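Local coordinates for BIS(5'-nucleosyl)-tetraphosphatase (Diadenosine tetraphosphatase), putative (Plasmodium falciparum, PDB 5CFJ), which probably hydrolyses diadenosine tetraphosphate (Ap4A) asymmetrically, as expected of a Nudix-family Ap4A hydrolase of the malaria parasite, at residues K42-P47 and H116-W121; T60-T65 and D74-L79. All coordinates share one frame; numbering follows the deposited sequence. Where two conformers were deposited one is given.

Contact 1: residues K42-P47 and H116-W121; sequences KHWTPP and HTDYKW. With SO4 (sulfate ion), chain B; SO4 (sulfate ion), chain C.
Trp44 and Tyr119 make the closest backbone approach, 8.3 Å between CA atoms, because strand 30-37 runs between the two segments and bonds to both. Trp44 bridges the gap with its indole. Its CG lies anti to the carbonyl carbon (chi1 -65°), and the six-membered ring reaches over to strand 118-121. CH2 of Trp44 meets CG of Lys120 at 3.7 Å, while the ring edge at CZ3 of Trp44 faces the backbone C of Tyr119 in its plane. Asp118 OD2 lies at the ring edge, with its carboxylate turned 56° from the indole. In the conformer given, Lys120 NZ makes a salt bridge to Asp118 OD2 (2.6 Å) and a hydrogen bond to Tyr119 O. At its pyrrole edge Trp44 NE1 donates to sulfate C, 3.1 Å to O3. Nearer the core the link is through water. Water 1 donates to Thr45 OG1 and bonds His116 NE2; water 2 donates to Pro46 O and weakly accepts from His116 NE2. His43 NE2 gives sulfate B O1 a fairly straight bond of 2.8 Å. Lys48, Tyr87 and Lys94 also bond sulfate B, and Lys36 sulfate C. These next-but-one strands belong to the mixed sheet of the Nudix fold.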
# COMPACT_ATOMS: atom_id res chain seq x y z
N LYS A 42 0.95 13.79 -8.90
CA LYS A 42 1.97 13.34 -7.95
C LYS A 42 1.37 12.58 -6.77
O LYS A 42 1.65 12.90 -5.61
N HIS A 43 0.55 11.59 -7.07
CA HIS A 43 -0.20 10.87 -6.04
C HIS A 43 0.16 9.39 -6.02
O HIS A 43 -0.30 8.62 -6.86
CB HIS A 43 -1.70 11.05 -6.26
CG HIS A 43 -2.55 10.60 -5.11
ND1 HIS A 43 -2.61 11.29 -3.92
CD2 HIS A 43 -3.36 9.53 -4.98
CE1 HIS A 43 -3.43 10.66 -3.10
NE2 HIS A 43 -3.90 9.59 -3.71
N TRP A 44 1.00 9.02 -5.05
CA TRP A 44 1.49 7.67 -4.90
C TRP A 44 0.93 7.05 -3.64
O TRP A 44 1.05 7.63 -2.56
CB TRP A 44 3.01 7.67 -4.82
CG TRP A 44 3.74 8.14 -6.05
CD1 TRP A 44 4.00 9.43 -6.41
CD2 TRP A 44 4.36 7.31 -7.04
NE1 TRP A 44 4.72 9.46 -7.58
CE2 TRP A 44 4.97 8.17 -7.98
CE3 TRP A 44 4.47 5.93 -7.22
CZ2 TRP A 44 5.66 7.69 -9.09
CZ3 TRP A 44 5.16 5.45 -8.32
CH2 TRP A 44 5.75 6.33 -9.24
N THR A 45 0.31 5.88 -3.74
CA THR A 45 -0.19 5.16 -2.57
C THR A 45 0.01 3.66 -2.75
O THR A 45 0.24 3.20 -3.87
CB THR A 45 -1.71 5.41 -2.32
OG1 THR A 45 -2.49 4.65 -3.26
CG2 THR A 45 -2.09 6.88 -2.40
N PRO A 46 -0.09 2.89 -1.66
CA PRO A 46 -0.18 1.43 -1.84
C PRO A 46 -1.48 1.06 -2.54
O PRO A 46 -2.37 1.90 -2.70
CB PRO A 46 -0.14 0.89 -0.40
CG PRO A 46 0.38 2.04 0.44
CD PRO A 46 -0.13 3.27 -0.24
N PRO A 47 -1.59 -0.20 -2.99
CA PRO A 47 -2.86 -0.68 -3.55
C PRO A 47 -3.98 -0.60 -2.51
O PRO A 47 -3.78 -1.01 -1.37
CB PRO A 47 -2.56 -2.13 -3.92
CG PRO A 47 -1.05 -2.24 -3.90
CD PRO A 47 -0.60 -1.28 -2.88
N HIS A 116 -3.66 3.41 -12.56
CA HIS A 116 -2.30 3.86 -12.29
C HIS A 116 -1.43 3.87 -13.53
O HIS A 116 -1.62 3.07 -14.44
CB HIS A 116 -1.66 2.97 -11.23
CG HIS A 116 -2.40 2.96 -9.93
ND1 HIS A 116 -3.29 1.96 -9.59
CD2 HIS A 116 -2.42 3.85 -8.91
CE1 HIS A 116 -3.80 2.23 -8.40
NE2 HIS A 116 -3.29 3.37 -7.97
N THR A 117 -0.45 4.77 -13.55
CA THR A 117 0.43 4.90 -14.71
C THR A 117 1.83 4.37 -14.45
O THR A 117 2.59 4.15 -15.39
CB THR A 117 0.55 6.37 -15.15
OG1 THR A 117 1.06 7.14 -14.06
CG2 THR A 117 -0.79 6.92 -15.58
N ASP A 118 2.18 4.15 -13.19
CA ASP A 118 3.53 3.75 -12.83
C ASP A 118 3.51 3.09 -11.45
O ASP A 118 2.54 3.22 -10.72
CB ASP A 118 4.45 4.97 -12.83
CG ASP A 118 5.92 4.60 -12.97
OD1 ASP A 118 6.25 3.42 -13.21
OD2 ASP A 118 6.76 5.52 -12.84
N TYR A 119 4.58 2.38 -11.12
CA TYR A 119 4.75 1.83 -9.78
C TYR A 119 6.21 1.91 -9.41
O TYR A 119 7.07 1.92 -10.29
CB TYR A 119 4.26 0.39 -9.68
CG TYR A 119 5.10 -0.60 -10.47
CD1 TYR A 119 6.20 -1.23 -9.89
CD2 TYR A 119 4.79 -0.90 -11.79
CE1 TYR A 119 6.97 -2.13 -10.63
CE2 TYR A 119 5.54 -1.79 -12.52
CZ TYR A 119 6.63 -2.39 -11.95
OH TYR A 119 7.37 -3.29 -12.69
N LYS A 120 6.48 1.94 -8.12
CA LYS A 120 7.83 1.96 -7.60
C LYS A 120 7.86 1.25 -6.27
O LYS A 120 6.97 1.44 -5.45
CB LYS A 120 8.34 3.40 -7.40
CG LYS A 120 8.66 4.15 -8.68
CD LYS A 120 9.76 3.46 -9.47
CE LYS A 120 9.98 4.18 -10.78
NZ LYS A 120 8.67 4.48 -11.42
N TRP A 121 8.89 0.44 -6.05
CA TRP A 121 9.15 -0.14 -4.75
C TRP A 121 10.01 0.87 -4.01
O TRP A 121 11.17 1.07 -4.38
CB TRP A 121 9.86 -1.47 -4.89
CG TRP A 121 8.99 -2.58 -5.37
CD1 TRP A 121 8.85 -3.03 -6.65
CD2 TRP A 121 8.18 -3.43 -4.55
NE1 TRP A 121 7.98 -4.10 -6.68
CE2 TRP A 121 7.56 -4.37 -5.41
CE3 TRP A 121 7.93 -3.49 -3.17
CZ2 TRP A 121 6.70 -5.35 -4.93
CZ3 TRP A 121 7.07 -4.46 -2.70
CH2 TRP A 121 6.47 -5.39 -3.58
S SO4 B . -6.39 8.91 -1.25
O1 SO4 B . -5.82 8.15 -2.36
O2 SO4 B . -7.01 8.04 -0.26
O3 SO4 B . -5.35 9.71 -0.63
O4 SO4 B . -7.41 9.82 -1.79
S SO4 C . 6.26 11.98 -9.76
O1 SO4 C . 6.58 11.03 -10.82
O2 SO4 C . 4.82 12.12 -9.64
O3 SO4 C . 6.80 11.51 -8.49
O4 SO4 C . 6.84 13.28 -10.09
O HOH W 1 -2.41 5.44 -6.00
O HOH W 2 -4.08 2.45 -5.10

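Contact 2: residues T60-T65 and D74-L79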
# COMPACT_ATOMS: atom_id res chain seq x y z
N THR A 60 -11.46 -6.90 0.98
CA THR A 60 -11.42 -5.74 0.09
C THR A 60 -9.98 -5.42 -0.29
O THR A 60 -9.67 -5.21 -1.46
CB THR A 60 -12.07 -4.51 0.75
OG1 THR A 60 -13.46 -4.78 0.97
CG2 THR A 60 -11.92 -3.27 -0.12
N ALA A 61 -9.09 -5.40 0.69
CA ALA A 61 -7.69 -5.09 0.45
C ALA A 61 -7.07 -6.07 -0.54
O ALA A 61 -6.38 -5.67 -1.48
CB ALA A 61 -6.93 -5.09 1.75
N VAL A 62 -7.32 -7.36 -0.34
CA VAL A 62 -6.79 -8.40 -1.21
C VAL A 62 -7.32 -8.24 -2.64
O VAL A 62 -6.55 -8.29 -3.61
CB VAL A 62 -7.12 -9.80 -0.67
CG1 VAL A 62 -6.84 -10.87 -1.72
CG2 VAL A 62 -6.32 -10.06 0.61
N ARG A 63 -8.62 -8.03 -2.77
CA ARG A 63 -9.20 -7.86 -4.10
C ARG A 63 -8.65 -6.63 -4.81
O ARG A 63 -8.29 -6.70 -5.98
CB ARG A 63 -10.71 -7.77 -4.03
CG ARG A 63 -11.34 -7.58 -5.42
CD ARG A 63 -12.87 -7.41 -5.37
NE ARG A 63 -13.26 -6.48 -4.31
CZ ARG A 63 -13.11 -5.16 -4.38
NH1 ARG A 63 -12.59 -4.59 -5.46
NH2 ARG A 63 -13.47 -4.41 -3.35
N GLU A 64 -8.60 -5.50 -4.12
CA GLU A 64 -8.10 -4.28 -4.74
C GLU A 64 -6.63 -4.42 -5.14
O GLU A 64 -6.22 -3.95 -6.19
CB GLU A 64 -8.28 -3.08 -3.80
CG GLU A 64 -9.74 -2.70 -3.63
CD GLU A 64 -10.30 -1.96 -4.83
OE1 GLU A 64 -9.49 -1.35 -5.56
OE2 GLU A 64 -11.53 -1.99 -5.03
N THR A 65 -5.86 -5.11 -4.31
CA THR A 65 -4.46 -5.35 -4.65
C THR A 65 -4.35 -6.20 -5.92
O THR A 65 -3.57 -5.89 -6.82
CB THR A 65 -3.74 -6.01 -3.47
OG1 THR A 65 -3.74 -5.07 -2.39
CG2 THR A 65 -2.30 -6.37 -3.82
N ASP A 74 -1.84 -15.52 -2.80
CA ASP A 74 -0.93 -16.66 -2.69
C ASP A 74 0.52 -16.21 -2.85
O ASP A 74 1.44 -16.96 -2.53
CB ASP A 74 -1.27 -17.74 -3.72
CG ASP A 74 -1.10 -17.24 -5.14
OD1 ASP A 74 -1.91 -16.39 -5.56
OD2 ASP A 74 -0.16 -17.69 -5.82
N LYS A 75 0.73 -14.99 -3.33
CA LYS A 75 2.08 -14.47 -3.55
C LYS A 75 2.69 -13.79 -2.34
O LYS A 75 3.87 -13.45 -2.34
CB LYS A 75 2.09 -13.48 -4.72
CG LYS A 75 1.57 -14.05 -6.02
CD LYS A 75 2.38 -15.26 -6.44
CE LYS A 75 2.00 -15.71 -7.84
NZ LYS A 75 0.56 -16.05 -7.97
N TYR A 76 1.88 -13.56 -1.31
CA TYR A 76 2.40 -12.83 -0.16
C TYR A 76 1.92 -13.41 1.16
O TYR A 76 0.91 -14.13 1.22
CB TYR A 76 2.06 -11.33 -0.26
CG TYR A 76 0.62 -10.95 -0.51
CD1 TYR A 76 -0.34 -11.02 0.50
CD2 TYR A 76 0.22 -10.45 -1.75
CE1 TYR A 76 -1.64 -10.63 0.27
CE2 TYR A 76 -1.08 -10.06 -1.99
CZ TYR A 76 -2.01 -10.16 -0.98
OH TYR A 76 -3.31 -9.76 -1.21
N LYS A 77 2.68 -13.12 2.20
CA LYS A 77 2.36 -13.55 3.55
C LYS A 77 1.74 -12.38 4.30
O LYS A 77 2.40 -11.36 4.50
CB LYS A 77 3.60 -14.02 4.28
CG LYS A 77 3.35 -14.49 5.69
CD LYS A 77 4.66 -14.83 6.37
CE LYS A 77 4.48 -15.23 7.82
NZ LYS A 77 5.80 -15.60 8.41
N LEU A 78 0.48 -12.52 4.68
CA LEU A 78 -0.16 -11.50 5.49
C LEU A 78 0.48 -11.49 6.86
O LEU A 78 0.59 -12.53 7.52
CB LEU A 78 -1.67 -11.74 5.58
CG LEU A 78 -2.47 -11.52 4.29
CD1 LEU A 78 -3.84 -12.16 4.38
CD2 LEU A 78 -2.59 -10.03 3.98
N LEU A 79 0.91 -10.31 7.29
CA LEU A 79 1.56 -10.18 8.59
C LEU A 79 0.62 -9.55 9.61
O LEU A 79 -0.40 -8.95 9.26
CB LEU A 79 2.83 -9.35 8.47
CG LEU A 79 3.84 -9.91 7.47
CD1 LEU A 79 5.06 -9.01 7.37
CD2 LEU A 79 4.26 -11.34 7.83
O HOH W 3 -4.11 -9.69 -3.73
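Tyr76 reaches from the start of strand 76-79 to the helix segment 60-65. Its CB points toward the helix. CG sits between the backbone N and the carbonyl carbon (chi1 52°), which sends the ring across the gap. Along the ring, CE2 of Tyr76 comes within 4.3 Å of Thr65 CG2, an oblique and loose approach. At the tip, Tyr76 OH lies against both methyls of Val62, 3.5 Å from CG2 and 3.7 Å from CG1. The hydroxyl does not bond the helix directly. Tyr76 OH donates to water 3 at 2.6 Å, and that water donates to Val62 O at 2.8 Å. The buried hydroxyl is thus satisfied through one bridging water, which also ties it to a helix carbonyl. Thr65 turns its own hydroxyl back into the helix. Ala61 O accepts from Thr65 OG1 and Thr65 N, both at 2.9 Å, from opposite faces of its plane. Leu13, Ile71 and Ala101 also pack on Tyr76. On the other side of the helix, Arg63 NH1 pairs with Glu64 OE2 at 2.8 Å. Helix 57-69 carries most of the Nudix box, and this contact packs it against the strand that follows, as expected of the Nudix fold.

Contact 1 lies at the surface and contact 2 is buried. Their centres are about 17 Å apart, but they touch where Pro47 CB packs on Thr65 OG1 at 3.5 Å. Strand 44-50 and helix 57-69 follow each other in the chain; 60-65 lies within the Nudix box, and 42-47 comes just before it. The second segments, 116-121 and 74-79, belong to different strands of the same mixed sheet. Contact 1 combines an indole with a salt-bridged pair, two waters and two sulfates. Contact 2 has a single tyrosine whose hydroxyl end meets the methyls of a valine, with one water for its hydroxyl. Neither has a direct hydrogen bond between its segments.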